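Local coordinates for protein EscN (Escherichia coli O127:H6, PDB 2OBM) that belongs to the ATP synthase alpha/beta family of P-loop proteins, pairing a nucleotide-binding domain with the C-terminal domain of a type III secretion component, at residues S80-S85 against L246-A251; T147-A152 against L164-V169; D187-F192 against N229-D234. The protein carries 1 engineered substitution. All coordinates share one frame; numbering follows the deposited sequence.

All three contacts lie in the P-loop nucleotide-binding domain, their centres about 22 to 23 Å from one another. Contact 1 has the widest span along the chain, joining the loop after strand 73-78 to the segment after its neighbour, strand 242-245; contacts 2 and 3 fall in series between its two halves. Contact 2 seats helix 138-156 on strand 161-167 of the same mixed sheet, whose core strands run parallel, and contact 3 packs the loop before helix 194-204 on the start of helix 231-239. Contacts 1 and 2 meet in the Lys84–Asp167 salt bridge, which links the sheet core to the ADP site. Contacts 2 and 3 come within about 5 Å (nearest atoms) without touching.

Contact 1: residues S80-S85 against L246-A251; sequences SGVGKS and LTRELA. With ADP (adenosine-5'-diphosphate), chain C.
Val82 of the ADP-binding loop packs on Leu246 and Ala251 in an apolar contact between two connections that leave neighbouring parallel strands, 73-78 and 242-245. Residues 80-85 make up most of what looks like a Walker A P-loop, which begins at Ala78, with Gly83 as the N-cap of helix 84-94; across from them the chain turns at Thr247 into the short helix 248-252.

Val82 does most of the work. With chi1 at -62° its two methyls fork around the turn: CG1 lies 3.7 Å from Arg248 N, while CG2 sits over Leu246 CB at 3.8 Å. Ala251 comes up on the backbone, its CB 3.7 Å from Val82 CA. Beneath them Leu246 sends CD1 on to the first turn of helix 84-94, 3.9 Å from Lys84 CA. The solvent side is polar. Arg248, bent at chi3, brings its guanidinium obliquely to Ser80 O, which lies 2.6 Å from Arg248 NH1, a crowded fit that leaves the placement of this exposed group doubtful.

On the ligand side Ser85 N donates to ADP O2B at 3.1 Å and a nearly straight 165°, and Lys84 N stands 2.8 Å from the same oxygen. Lys84 NZ turns away from residues 246-251 and forms salt bridges with Asp167 and Glu107. In residues 246-251, Thr247 OG1 accepts from Leu250 N, capping helix 248-252 as it starts.

Greasy contacts thus hold the back of the loop, while Ser85 N, with Lys84 N close by, faces the beta-phosphate. At the start of a helix those amides probably present a positive field to the phosphate, and the acidic partners of Lys84 hold its NZ, which stays 4.8 Å from ADP O2B and makes no direct bond to the phosphate.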
ATOM      1  N   SER A  80       9.110 -11.396  -3.363  1.00 30.88           N
ATOM      2  CA  SER A  80       8.838 -11.642  -4.773  1.00 31.84           C
ATOM      3  C   SER A  80       7.758 -12.696  -4.930  1.00 31.00           C
ATOM      4  O   SER A  80       7.689 -13.624  -4.145  1.00 30.63           O
ATOM      5  CB  SER A  80      10.112 -12.156  -5.464  1.00 34.17           C
ATOM      6  OG  SER A  80      10.939 -11.077  -5.883  1.00 36.54           O
ATOM      7  N   GLY A  81       6.927 -12.566  -5.961  1.00 31.05           N
ATOM      8  CA  GLY A  81       5.969 -13.621  -6.318  1.00 30.23           C
ATOM      9  C   GLY A  81       4.895 -13.965  -5.293  1.00 29.65           C
ATOM     10  O   GLY A  81       4.548 -15.144  -5.125  1.00 30.93           O
ATOM     11  N   VAL A  82       4.353 -12.952  -4.612  1.00 26.99           N
ATOM     12  CA  VAL A  82       3.251 -13.172  -3.679  1.00 25.47           C
ATOM     13  C   VAL A  82       2.023 -12.316  -3.994  1.00 24.40           C
ATOM     14  O   VAL A  82       1.194 -12.055  -3.114  1.00 23.51           O
ATOM     15  CB  VAL A  82       3.672 -12.906  -2.221  1.00 25.55           C
ATOM     16  CG1 VAL A  82       4.789 -13.879  -1.782  1.00 25.64           C
ATOM     17  CG2 VAL A  82       4.103 -11.455  -2.057  1.00 24.92           C
ATOM     18  N   GLY A  83       1.935 -11.845  -5.233  1.00 23.87           N
ATOM     19  CA  GLY A  83       0.801 -11.034  -5.678  1.00 24.55           C
ATOM     20  C   GLY A  83       0.818  -9.549  -5.317  1.00 25.39           C
ATOM     21  O   GLY A  83      -0.222  -8.891  -5.363  1.00 25.71           O
ATOM     22  N   LYS A  84       1.982  -9.006  -4.976  1.00 25.37           N
ATOM     23  CA  LYS A  84       2.061  -7.599  -4.579  1.00 26.81           C
ATOM     24  C   LYS A  84       1.382  -6.702  -5.602  1.00 26.31           C
ATOM     25  O   LYS A  84       0.495  -5.927  -5.254  1.00 26.74           O
ATOM     26  CB  LYS A  84       3.513  -7.164  -4.359  1.00 27.72           C
ATOM     27  CG  LYS A  84       3.701  -5.744  -3.822  1.00 28.82           C
ATOM     28  CD  LYS A  84       4.100  -4.790  -4.951  1.00 30.49           C
ATOM     29  CE  LYS A  84       5.403  -5.232  -5.634  1.00 31.10           C
ATOM     30  NZ  LYS A  84       5.505  -4.728  -7.056  1.00 31.61           N
ATOM     31  N   SER A  85       1.784  -6.837  -6.864  1.00 25.24           N
ATOM     32  CA  SER A  85       1.269  -6.001  -7.941  1.00 25.50           C
ATOM     33  C   SER A  85      -0.238  -6.112  -8.141  1.00 24.08           C
ATOM     34  O   SER A  85      -0.924  -5.110  -8.314  1.00 22.75           O
ATOM     35  CB  SER A  85       2.001  -6.323  -9.248  1.00 26.70           C
ATOM     36  OG  SER A  85       3.380  -6.001  -9.112  1.00 29.15           O
ATOM     37  N   LEU A 246       2.234  -9.679   3.236  1.00 22.13           N
ATOM     38  CA  LEU A 246       1.948 -10.784   2.324  1.00 21.78           C
ATOM     39  C   LEU A 246       2.999 -11.873   2.507  1.00 23.17           C
ATOM     40  O   LEU A 246       4.180 -11.579   2.675  1.00 22.33           O
ATOM     41  CB  LEU A 246       1.931 -10.340   0.864  1.00 20.10           C
ATOM     42  CG  LEU A 246       1.218  -9.039   0.548  1.00 18.91           C
ATOM     43  CD1 LEU A 246       1.248  -8.734  -0.941  1.00 17.98           C
ATOM     44  CD2 LEU A 246      -0.183  -9.067   1.077  1.00 18.50           C
ATOM     45  N   THR A 247       2.565 -13.130   2.467  1.00 24.14           N
ATOM     46  CA  THR A 247       3.484 -14.243   2.683  1.00 25.83           C
ATOM     47  C   THR A 247       3.482 -15.261   1.556  1.00 27.13           C
ATOM     48  O   THR A 247       2.456 -15.521   0.918  1.00 25.32           O
ATOM     49  CB  THR A 247       3.176 -14.993   3.975  1.00 25.64           C
ATOM     50  OG1 THR A 247       1.927 -15.673   3.826  1.00 26.10           O
ATOM     51  CG2 THR A 247       3.116 -14.032   5.164  1.00 24.63           C
ATOM     52  N   ARG A 248       4.654 -15.843   1.338  1.00 29.36           N
ATOM     53  CA  ARG A 248       4.820 -16.906   0.372  1.00 32.47           C
ATOM     54  C   ARG A 248       3.991 -18.133   0.744  1.00 31.77           C
ATOM     55  O   ARG A 248       3.510 -18.836  -0.132  1.00 32.59           O
ATOM     56  CB  ARG A 248       6.294 -17.278   0.244  1.00 35.53           C
ATOM     57  CG  ARG A 248       6.660 -17.783  -1.130  1.00 39.40           C
ATOM     58  CD  ARG A 248       8.163 -17.717  -1.358  1.00 42.48           C
ATOM     59  NE  ARG A 248       8.455 -17.427  -2.762  1.00 44.92           N
ATOM     60  CZ  ARG A 248       8.753 -16.215  -3.236  1.00 45.76           C
ATOM     61  NH1 ARG A 248       8.821 -15.168  -2.414  1.00 45.34           N
ATOM     62  NH2 ARG A 248       9.001 -16.057  -4.540  1.00 46.15           N
ATOM     63  N   GLU A 249       3.811 -18.382   2.035  1.00 31.54           N
ATOM     64  CA  GLU A 249       2.982 -19.500   2.478  1.00 32.30           C
ATOM     65  C   GLU A 249       1.543 -19.395   1.974  1.00 31.49           C
ATOM     66  O   GLU A 249       0.980 -20.388   1.502  1.00 33.18           O
ATOM     67  CB  GLU A 249       2.999 -19.648   4.007  1.00 34.08           C
ATOM     68  CG  GLU A 249       4.334 -20.136   4.585  1.00 36.02           C
ATOM     69  CD  GLU A 249       5.432 -19.068   4.570  1.00 37.72           C
ATOM     70  OE1 GLU A 249       5.097 -17.857   4.614  1.00 37.83           O
ATOM     71  OE2 GLU A 249       6.633 -19.446   4.514  1.00 38.64           O
ATOM     72  N   LEU A 250       0.942 -18.210   2.047  1.00 29.04           N
ATOM     73  CA  LEU A 250      -0.413 -18.067   1.535  1.00 27.61           C
ATOM     74  C   LEU A 250      -0.456 -18.072   0.016  1.00 28.14           C
ATOM     75  O   LEU A 250      -1.340 -18.702  -0.581  1.00 26.74           O
ATOM     76  CB  LEU A 250      -1.114 -16.836   2.094  1.00 26.12           C
ATOM     77  CG  LEU A 250      -1.521 -16.938   3.562  1.00 25.52           C
ATOM     78  CD1 LEU A 250      -1.922 -15.564   4.099  1.00 24.27           C
ATOM     79  CD2 LEU A 250      -2.616 -17.991   3.814  1.00 24.44           C
ATOM     80  N   ALA A 251       0.500 -17.382  -0.611  1.00 28.79           N
ATOM     81  CA  ALA A 251       0.533 -17.278  -2.064  1.00 29.73           C
ATOM     82  C   ALA A 251       0.748 -18.651  -2.689  1.00 30.88           C
ATOM     83  O   ALA A 251       0.254 -18.921  -3.782  1.00 30.91           O
ATOM     84  CB  ALA A 251       1.604 -16.299  -2.524  1.00 28.53           C
TER
HETATM   85  PB  ADP C 600       3.907 -10.108  -8.228  1.00 65.77           P
HETATM   86  O1B ADP C 600       5.016 -11.137  -8.298  0.75 65.84           O
HETATM   87  O2B ADP C 600       3.803  -9.187  -7.033  0.75 65.17           O
HETATM   88  O3B ADP C 600       4.011  -9.178  -9.544  0.75 65.60           O
HETATM   89  PA  ADP C 600       1.304 -10.439  -9.361  1.00 63.56           P
HETATM   90  O1A ADP C 600       0.594  -9.279  -8.713  0.75 63.79           O
HETATM   91  O2A ADP C 600       1.787 -10.313 -10.788  0.75 63.99           O
HETATM   92  O3A ADP C 600       2.520 -10.916  -8.409  0.75 64.64           O
HETATM   93  O5' ADP C 600       0.347 -11.728  -9.282  0.75 63.22           O
HETATM   94  C5' ADP C 600       0.905 -13.029  -9.462  0.75 62.20           C
HETATM   95  C4' ADP C 600      -0.047 -13.880 -10.292  0.75 61.47           C
HETATM   96  O4' ADP C 600      -0.826 -14.688  -9.409  0.75 60.87           O
HETATM   97  C3' ADP C 600      -1.028 -13.037 -11.098  0.75 61.20           C
HETATM   98  O3' ADP C 600      -0.627 -12.903 -12.464  0.75 61.37           O
HETATM   99  C2' ADP C 600      -2.351 -13.764 -10.968  0.75 61.12           C
HETATM  100  O2' ADP C 600      -2.568 -14.704 -12.030  0.75 61.31           O
HETATM  101  C1' ADP C 600      -2.226 -14.503  -9.648  0.75 60.52           C
HETATM  102  N9  ADP C 600      -2.854 -13.649  -8.606  1.00 60.15           N
HETATM  103  C8  ADP C 600      -2.222 -12.900  -7.681  1.00 60.02           C
HETATM  104  N7  ADP C 600      -3.117 -12.246  -6.899  1.00 60.03           N
HETATM  105  C5  ADP C 600      -4.355 -12.569  -7.326  1.00 60.03           C
HETATM  106  C6  ADP C 600      -5.751 -12.230  -6.948  1.00 60.05           C
HETATM  107  N6  ADP C 600      -6.034 -11.384  -5.928  1.00 60.01           N
HETATM  108  N1  ADP C 600      -6.745 -12.798  -7.662  1.00 60.19           N
HETATM  109  C2  ADP C 600      -6.500 -13.637  -8.685  1.00 60.19           C
HETATM  110  N3  ADP C 600      -5.262 -13.986  -9.079  1.00 60.12           N
HETATM  111  C4  ADP C 600      -4.169 -13.494  -8.452  1.00 59.95           C

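Contact 2: residues T147-A152 against L164-V169; sequences TATTIA and LMMDSV
Leu164 of the strand packs on the helix, its two methyls on Ala148 and Thr149 and its CB on Ala152. The methyls part: CD1 lies 4.0 Å from Ala148 CB, and close to Ala148 O as well, and CD2 reaches Thr149 OG1 at 3.9 Å. Lower down, Leu164 CB meets Ala152 CB at 4.4 Å, so one leucine touches residues on two successive turns of the helix. Having CG anti to the backbone N (chi1 171°) is what stands the fork up between them. Met166, two residues on, adds a looser touch from its methyl, CE, 4.3 Å from Thr149 OG1.

The threonine hydroxyl is satisfied within its own helix, where it bonds to Ala145 O, and can therefore face methyl groups in a buried place. Helix 147-152 and strand 164-167 run nearly antiparallel, at 172°, with axes 9.1 Å apart, and no hydrogen bond crosses between them.

Helix 138-156 is the connection of a beta-alpha-beta crossover from strand 127-132 to strand 161-167, which passes over strand 99-105 lying between the two; Ala148 also rests on Val101 and Ala103 of that middle strand. At the strand end Asp167 bonds to Thr220 of strand 214-222, a position consistent with the Walker B aspartate of this fold. Met165 points to the other face, onto helix 84-94, so the sheet here lies between helices 138-156 and 84-94.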
ATOM      1  N   THR A 147       8.952  13.843  -6.120  1.00 20.96           N
ATOM      2  CA  THR A 147       8.111  14.324  -7.196  1.00 20.44           C
ATOM      3  C   THR A 147       6.695  13.862  -6.964  1.00 20.12           C
ATOM      4  O   THR A 147       5.765  14.651  -7.062  1.00 20.28           O
ATOM      5  CB  THR A 147       8.618  13.814  -8.569  1.00 20.89           C
ATOM      6  OG1 THR A 147       9.843  14.470  -8.889  1.00 20.95           O
ATOM      7  CG2 THR A 147       7.606  14.057  -9.698  1.00 19.11           C
ATOM      8  N   ALA A 148       6.540  12.578  -6.657  1.00 19.32           N
ATOM      9  CA  ALA A 148       5.224  11.976  -6.426  1.00 18.19           C
ATOM     10  C   ALA A 148       4.502  12.571  -5.225  1.00 17.35           C
ATOM     11  O   ALA A 148       3.300  12.828  -5.274  1.00 17.01           O
ATOM     12  CB  ALA A 148       5.350  10.449  -6.261  1.00 16.71           C
ATOM     13  N   THR A 149       5.232  12.744  -4.130  1.00 18.38           N
ATOM     14  CA  THR A 149       4.684  13.357  -2.916  1.00 18.28           C
ATOM     15  C   THR A 149       4.283  14.827  -3.135  1.00 18.10           C
ATOM     16  O   THR A 149       3.244  15.272  -2.666  1.00 18.16           O
ATOM     17  CB  THR A 149       5.733  13.289  -1.770  1.00 18.81           C
ATOM     18  OG1 THR A 149       6.203  11.942  -1.648  1.00 17.33           O
ATOM     19  CG2 THR A 149       5.139  13.773  -0.426  1.00 16.95           C
ATOM     20  N   THR A 150       5.116  15.579  -3.844  1.00 19.33           N
ATOM     21  CA  THR A 150       4.788  16.984  -4.206  1.00 19.82           C
ATOM     22  C   THR A 150       3.525  17.073  -5.059  1.00 20.10           C
ATOM     23  O   THR A 150       2.673  17.928  -4.846  1.00 20.17           O
ATOM     24  CB  THR A 150       5.949  17.653  -4.958  1.00 19.44           C
ATOM     25  OG1 THR A 150       7.101  17.684  -4.112  1.00 20.02           O
ATOM     26  CG2 THR A 150       5.606  19.084  -5.355  1.00 20.92           C
ATOM     27  N   ILE A 151       3.400  16.169  -6.025  1.00 20.67           N
ATOM     28  CA  ILE A 151       2.222  16.136  -6.873  1.00 20.68           C
ATOM     29  C   ILE A 151       0.969  15.781  -6.087  1.00 21.00           C
ATOM     30  O   ILE A 151      -0.106  16.339  -6.343  1.00 22.35           O
ATOM     31  CB  ILE A 151       2.425  15.204  -8.080  1.00 21.13           C
ATOM     32  CG1 ILE A 151       3.447  15.828  -9.023  1.00 20.87           C
ATOM     33  CG2 ILE A 151       1.106  14.962  -8.810  1.00 21.89           C
ATOM     34  CD1 ILE A 151       3.926  14.916 -10.090  1.00 20.68           C
ATOM     35  N   ALA A 152       1.098  14.870  -5.125  1.00 20.73           N
ATOM     36  CA  ALA A 152      -0.006  14.550  -4.220  1.00 20.51           C
ATOM     37  C   ALA A 152      -0.378  15.761  -3.368  1.00 20.97           C
ATOM     38  O   ALA A 152      -1.547  16.037  -3.160  1.00 22.70           O
ATOM     39  CB  ALA A 152       0.356  13.361  -3.321  1.00 19.06           C
ATOM     40  N   LEU A 164      -1.584   8.347  -2.298  1.00 19.96           N
ATOM     41  CA  LEU A 164      -0.205   8.268  -2.745  1.00 20.16           C
ATOM     42  C   LEU A 164       0.258   6.822  -2.606  1.00 20.20           C
ATOM     43  O   LEU A 164       0.208   6.260  -1.525  1.00 19.31           O
ATOM     44  CB  LEU A 164       0.676   9.195  -1.904  1.00 19.52           C
ATOM     45  CG  LEU A 164       2.203   9.163  -2.031  1.00 19.25           C
ATOM     46  CD1 LEU A 164       2.691   9.542  -3.445  1.00 18.59           C
ATOM     47  CD2 LEU A 164       2.792  10.116  -0.995  1.00 19.48           C
ATOM     48  N   MET A 165       0.698   6.224  -3.709  1.00 20.84           N
ATOM     49  CA  MET A 165       1.125   4.838  -3.691  1.00 21.51           C
ATOM     50  C   MET A 165       2.566   4.724  -4.175  1.00 20.98           C
ATOM     51  O   MET A 165       2.865   4.986  -5.327  1.00 21.03           O
ATOM     52  CB  MET A 165       0.184   3.965  -4.537  1.00 21.54           C
ATOM     53  CG  MET A 165       0.610   2.494  -4.619  1.00 22.08           C
ATOM     54  SD  MET A 165      -0.630   1.426  -5.406  1.00 23.53           S
ATOM     55  CE  MET A 165      -1.933   1.486  -4.182  1.00 21.07           C
ATOM     56  N   MET A 166       3.462   4.322  -3.293  1.00 21.40           N
ATOM     57  CA  MET A 166       4.866   4.263  -3.655  1.00 22.10           C
ATOM     58  C   MET A 166       5.396   2.821  -3.646  1.00 21.76           C
ATOM     59  O   MET A 166       5.574   2.211  -2.587  1.00 22.00           O
ATOM     60  CB  MET A 166       5.692   5.162  -2.744  1.00 22.09           C
ATOM     61  CG  MET A 166       7.199   5.158  -3.058  1.00 23.30           C
ATOM     62  SD  MET A 166       8.097   6.182  -1.881  1.00 24.16           S
ATOM     63  CE  MET A 166       7.209   7.734  -2.050  1.00 23.31           C
ATOM     64  N   ASP A 167       5.644   2.307  -4.846  1.00 20.27           N
ATOM     65  CA  ASP A 167       6.172   0.976  -5.061  1.00 20.13           C
ATOM     66  C   ASP A 167       7.556   1.079  -5.727  1.00 19.39           C
ATOM     67  O   ASP A 167       7.634   1.106  -6.956  1.00 18.94           O
ATOM     68  CB  ASP A 167       5.199   0.216  -5.976  1.00 21.22           C
ATOM     69  CG  ASP A 167       5.475  -1.276  -6.032  1.00 21.73           C
ATOM     70  OD1 ASP A 167       6.072  -1.826  -5.082  1.00 21.27           O
ATOM     71  OD2 ASP A 167       5.082  -1.895  -7.040  1.00 22.45           O
ATOM     72  N   SER A 168       8.647   1.108  -4.945  1.00 18.00           N
ATOM     73  CA  SER A 168       8.640   0.819  -3.509  1.00 18.49           C
ATOM     74  C   SER A 168       9.516   1.777  -2.727  1.00 19.16           C
ATOM     75  O   SER A 168      10.382   2.424  -3.305  1.00 20.13           O
ATOM     76  CB  SER A 168       9.187  -0.587  -3.270  1.00 17.78           C
ATOM     77  OG  SER A 168      10.483  -0.703  -3.835  1.00 16.84           O
ATOM     78  N   VAL A 169       9.323   1.846  -1.411  1.00 19.30           N
ATOM     79  CA  VAL A 169      10.223   2.652  -0.578  1.00 21.76           C
ATOM     80  C   VAL A 169      11.601   1.980  -0.517  1.00 22.13           C
ATOM     81  O   VAL A 169      12.634   2.646  -0.498  1.00 23.15           O
ATOM     82  CB  VAL A 169       9.640   2.966   0.836  1.00 22.18           C
ATOM     83  CG1 VAL A 169       9.600   1.730   1.710  1.00 22.44           C
ATOM     84  CG2 VAL A 169      10.456   4.055   1.521  1.00 23.27           C
TER

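Contact 3: residues D187-F192 against N229-D234; sequences DVRGGF and NDPIGD
A type I' beta turn, Arg189 to Phe192, leans against the capped start of helix 231-239, with Arg189 and Phe192 packing on Pro231 and Ile232, and Arg189 pairing with Asp234. Gly190 and Gly191 take the two central places of the turn, both at positive phi, and Phe192 N bonds back to Arg189 O. Phe192 O takes Val188 N and, weakly, Arg189 N, the pattern of a classic beta bulge, and Asp187 OD1 accepts from Gly191 N to brace the loop from within.

Arg189 reaches out with its chain extended, CG anti to the backbone N (chi1 -173°), and lays its guanidinium flat on the proline: Pro231 CB sits over the centre of one face, 3.4 Å from Arg189 CZ. At the edge of the same group, near its plane, Arg189 NH2 makes a salt bridge to Asp234 OD2 at 2.6 Å; the hydrogen bond within it is weak, bent to 120°. Arg189 NH1 has its own carboxylate, Glu235, so two acids on the first turns of the helix share one arginine.

Phe192 deals with the apolar side. Ile232 CG1 stands over its ring face, 3.7 Å from the centroid and only 13° off the normal, a CH-pi contact, while Pro231 CG comes obliquely to Phe192 CD2 at 3.9 Å. The ring also touches Ala173 of helix 169-182 and Phe197 of helix 194-204.

Asp230 is the N-cap: its OD1 takes Gly233 N at 3.1 Å and, more weakly, Ile232 N. The side chain of Asn229, just before it, is about 3 Å from a bound calcium ion. An N-capped helix with proline in its first turn is a familiar helix start, and here a glycine-rich turn docks on it.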
ATOM      1  N   ASP A 187      29.177   4.391   4.825  1.00 41.15           N
ATOM      2  CA  ASP A 187      28.238   3.375   5.256  1.00 42.49           C
ATOM      3  C   ASP A 187      28.023   3.513   6.766  1.00 42.97           C
ATOM      4  O   ASP A 187      28.981   3.438   7.530  1.00 43.06           O
ATOM      5  CB  ASP A 187      28.861   2.009   4.927  1.00 43.33           C
ATOM      6  CG  ASP A 187      28.019   0.831   5.397  1.00 44.53           C
ATOM      7  OD1 ASP A 187      26.958   1.039   6.027  1.00 44.33           O
ATOM      8  OD2 ASP A 187      28.438  -0.321   5.122  1.00 45.05           O
ATOM      9  N   VAL A 188      26.785   3.722   7.211  1.00 43.35           N
ATOM     10  CA  VAL A 188      26.530   3.710   8.657  1.00 43.97           C
ATOM     11  C   VAL A 188      25.844   2.430   9.139  1.00 44.26           C
ATOM     12  O   VAL A 188      26.250   1.851  10.145  1.00 45.39           O
ATOM     13  CB  VAL A 188      25.798   4.986   9.198  1.00 44.08           C
ATOM     14  CG1 VAL A 188      24.398   5.140   8.617  1.00 43.45           C
ATOM     15  CG2 VAL A 188      25.745   4.939  10.728  1.00 44.53           C
ATOM     16  N   ARG A 189      24.819   1.988   8.421  1.00 44.14           N
ATOM     17  CA  ARG A 189      24.118   0.756   8.762  1.00 44.00           C
ATOM     18  C   ARG A 189      23.641   0.051   7.487  1.00 42.34           C
ATOM     19  O   ARG A 189      22.915   0.635   6.675  1.00 41.78           O
ATOM     20  CB  ARG A 189      22.953   1.040   9.726  1.00 44.85           C
ATOM     21  CG  ARG A 189      22.267  -0.214  10.280  1.00 46.74           C
ATOM     22  CD  ARG A 189      21.318   0.065  11.476  1.00 47.11           C
ATOM     23  NE  ARG A 189      20.358  -1.034  11.678  1.00 48.98           N
ATOM     24  CZ  ARG A 189      19.036  -0.881  11.796  1.00 49.65           C
ATOM     25  NH1 ARG A 189      18.486   0.332  11.759  1.00 50.41           N
ATOM     26  NH2 ARG A 189      18.251  -1.944  11.952  1.00 49.36           N
ATOM     27  N   GLY A 190      24.092  -1.190   7.308  1.00 40.33           N
ATOM     28  CA  GLY A 190      23.658  -2.047   6.209  1.00 38.77           C
ATOM     29  C   GLY A 190      24.005  -1.583   4.806  1.00 37.91           C
ATOM     30  O   GLY A 190      23.342  -1.958   3.845  1.00 38.41           O
ATOM     31  N   GLY A 191      25.040  -0.764   4.672  1.00 36.53           N
ATOM     32  CA  GLY A 191      25.372  -0.218   3.365  1.00 35.17           C
ATOM     33  C   GLY A 191      24.785   1.164   3.115  1.00 33.77           C
ATOM     34  O   GLY A 191      25.213   1.863   2.192  1.00 34.76           O
ATOM     35  N   PHE A 192      23.823   1.562   3.945  1.00 31.32           N
ATOM     36  CA  PHE A 192      23.135   2.838   3.795  1.00 29.55           C
ATOM     37  C   PHE A 192      23.813   3.962   4.561  1.00 29.01           C
ATOM     38  O   PHE A 192      24.142   3.801   5.725  1.00 28.89           O
ATOM     39  CB  PHE A 192      21.671   2.729   4.250  1.00 27.49           C
ATOM     40  CG  PHE A 192      20.844   1.783   3.414  1.00 27.15           C
ATOM     41  CD1 PHE A 192      20.234   2.223   2.234  1.00 26.36           C
ATOM     42  CD2 PHE A 192      20.677   0.455   3.800  1.00 25.67           C
ATOM     43  CE1 PHE A 192      19.481   1.360   1.457  1.00 25.09           C
ATOM     44  CE2 PHE A 192      19.915  -0.401   3.029  1.00 25.46           C
ATOM     45  CZ  PHE A 192      19.321   0.056   1.849  1.00 25.49           C
ATOM     46  N   ASN A 229      19.437  -8.380   7.416  1.00 34.29           N
ATOM     47  CA  ASN A 229      18.676  -7.277   7.982  1.00 33.75           C
ATOM     48  C   ASN A 229      18.432  -6.176   6.958  1.00 33.38           C
ATOM     49  O   ASN A 229      19.297  -5.886   6.136  1.00 33.69           O
ATOM     50  CB  ASN A 229      19.412  -6.693   9.184  1.00 33.95           C
ATOM     51  CG  ASN A 229      18.713  -5.462   9.768  1.00 34.37           C
ATOM     52  OD1 ASN A 229      17.646  -5.559  10.367  1.00 35.19           O
ATOM     53  ND2 ASN A 229      19.336  -4.312   9.620  1.00 34.19           N
ATOM     54  N   ASP A 230      17.253  -5.566   7.021  1.00 31.78           N
ATOM     55  CA  ASP A 230      16.942  -4.400   6.202  1.00 30.75           C
ATOM     56  C   ASP A 230      16.677  -3.227   7.135  1.00 29.21           C
ATOM     57  O   ASP A 230      15.587  -3.095   7.683  1.00 30.16           O
ATOM     58  CB  ASP A 230      15.724  -4.699   5.307  1.00 30.99           C
ATOM     59  CG  ASP A 230      15.140  -3.457   4.642  1.00 30.93           C
ATOM     60  OD1 ASP A 230      15.808  -2.394   4.619  1.00 31.38           O
ATOM     61  OD2 ASP A 230      13.995  -3.554   4.136  1.00 30.71           O
ATOM     62  N   PRO A 231      17.689  -2.379   7.351  1.00 28.49           N
ATOM     63  CA  PRO A 231      17.481  -1.263   8.262  1.00 26.70           C
ATOM     64  C   PRO A 231      16.478  -0.231   7.743  1.00 25.07           C
ATOM     65  O   PRO A 231      15.980   0.573   8.515  1.00 24.03           O
ATOM     66  CB  PRO A 231      18.882  -0.662   8.401  1.00 26.87           C
ATOM     67  CG  PRO A 231      19.590  -1.067   7.179  1.00 27.31           C
ATOM     68  CD  PRO A 231      19.064  -2.411   6.823  1.00 28.48           C
ATOM     69  N   ILE A 232      16.174  -0.247   6.447  1.00 24.93           N
ATOM     70  CA  ILE A 232      15.151   0.662   5.920  1.00 23.59           C
ATOM     71  C   ILE A 232      13.744   0.202   6.332  1.00 22.95           C
ATOM     72  O   ILE A 232      12.931   0.994   6.805  1.00 22.28           O
ATOM     73  CB  ILE A 232      15.254   0.825   4.384  1.00 23.58           C
ATOM     74  CG1 ILE A 232      16.630   1.400   3.998  1.00 23.22           C
ATOM     75  CG2 ILE A 232      14.089   1.697   3.862  1.00 23.52           C
ATOM     76  CD1 ILE A 232      16.819   2.865   4.375  1.00 22.76           C
ATOM     77  N   GLY A 233      13.475  -1.086   6.142  1.00 22.77           N
ATOM     78  CA  GLY A 233      12.253  -1.718   6.638  1.00 22.31           C
ATOM     79  C   GLY A 233      12.063  -1.508   8.127  1.00 22.20           C
ATOM     80  O   GLY A 233      10.955  -1.231   8.580  1.00 22.28           O
ATOM     81  N   ASP A 234      13.143  -1.625   8.896  1.00 22.63           N
ATOM     82  CA  ASP A 234      13.060  -1.363  10.337  1.00 24.01           C
ATOM     83  C   ASP A 234      12.512   0.022  10.619  1.00 22.68           C
ATOM     84  O   ASP A 234      11.558   0.166  11.354  1.00 20.63           O
ATOM     85  CB  ASP A 234      14.423  -1.529  11.033  1.00 25.93           C
ATOM     86  CG  ASP A 234      14.912  -2.980  11.031  1.00 28.29           C
ATOM     87  OD1 ASP A 234      14.156  -3.875  10.566  1.00 29.58           O
ATOM     88  OD2 ASP A 234      16.053  -3.217  11.481  1.00 28.56           O
TER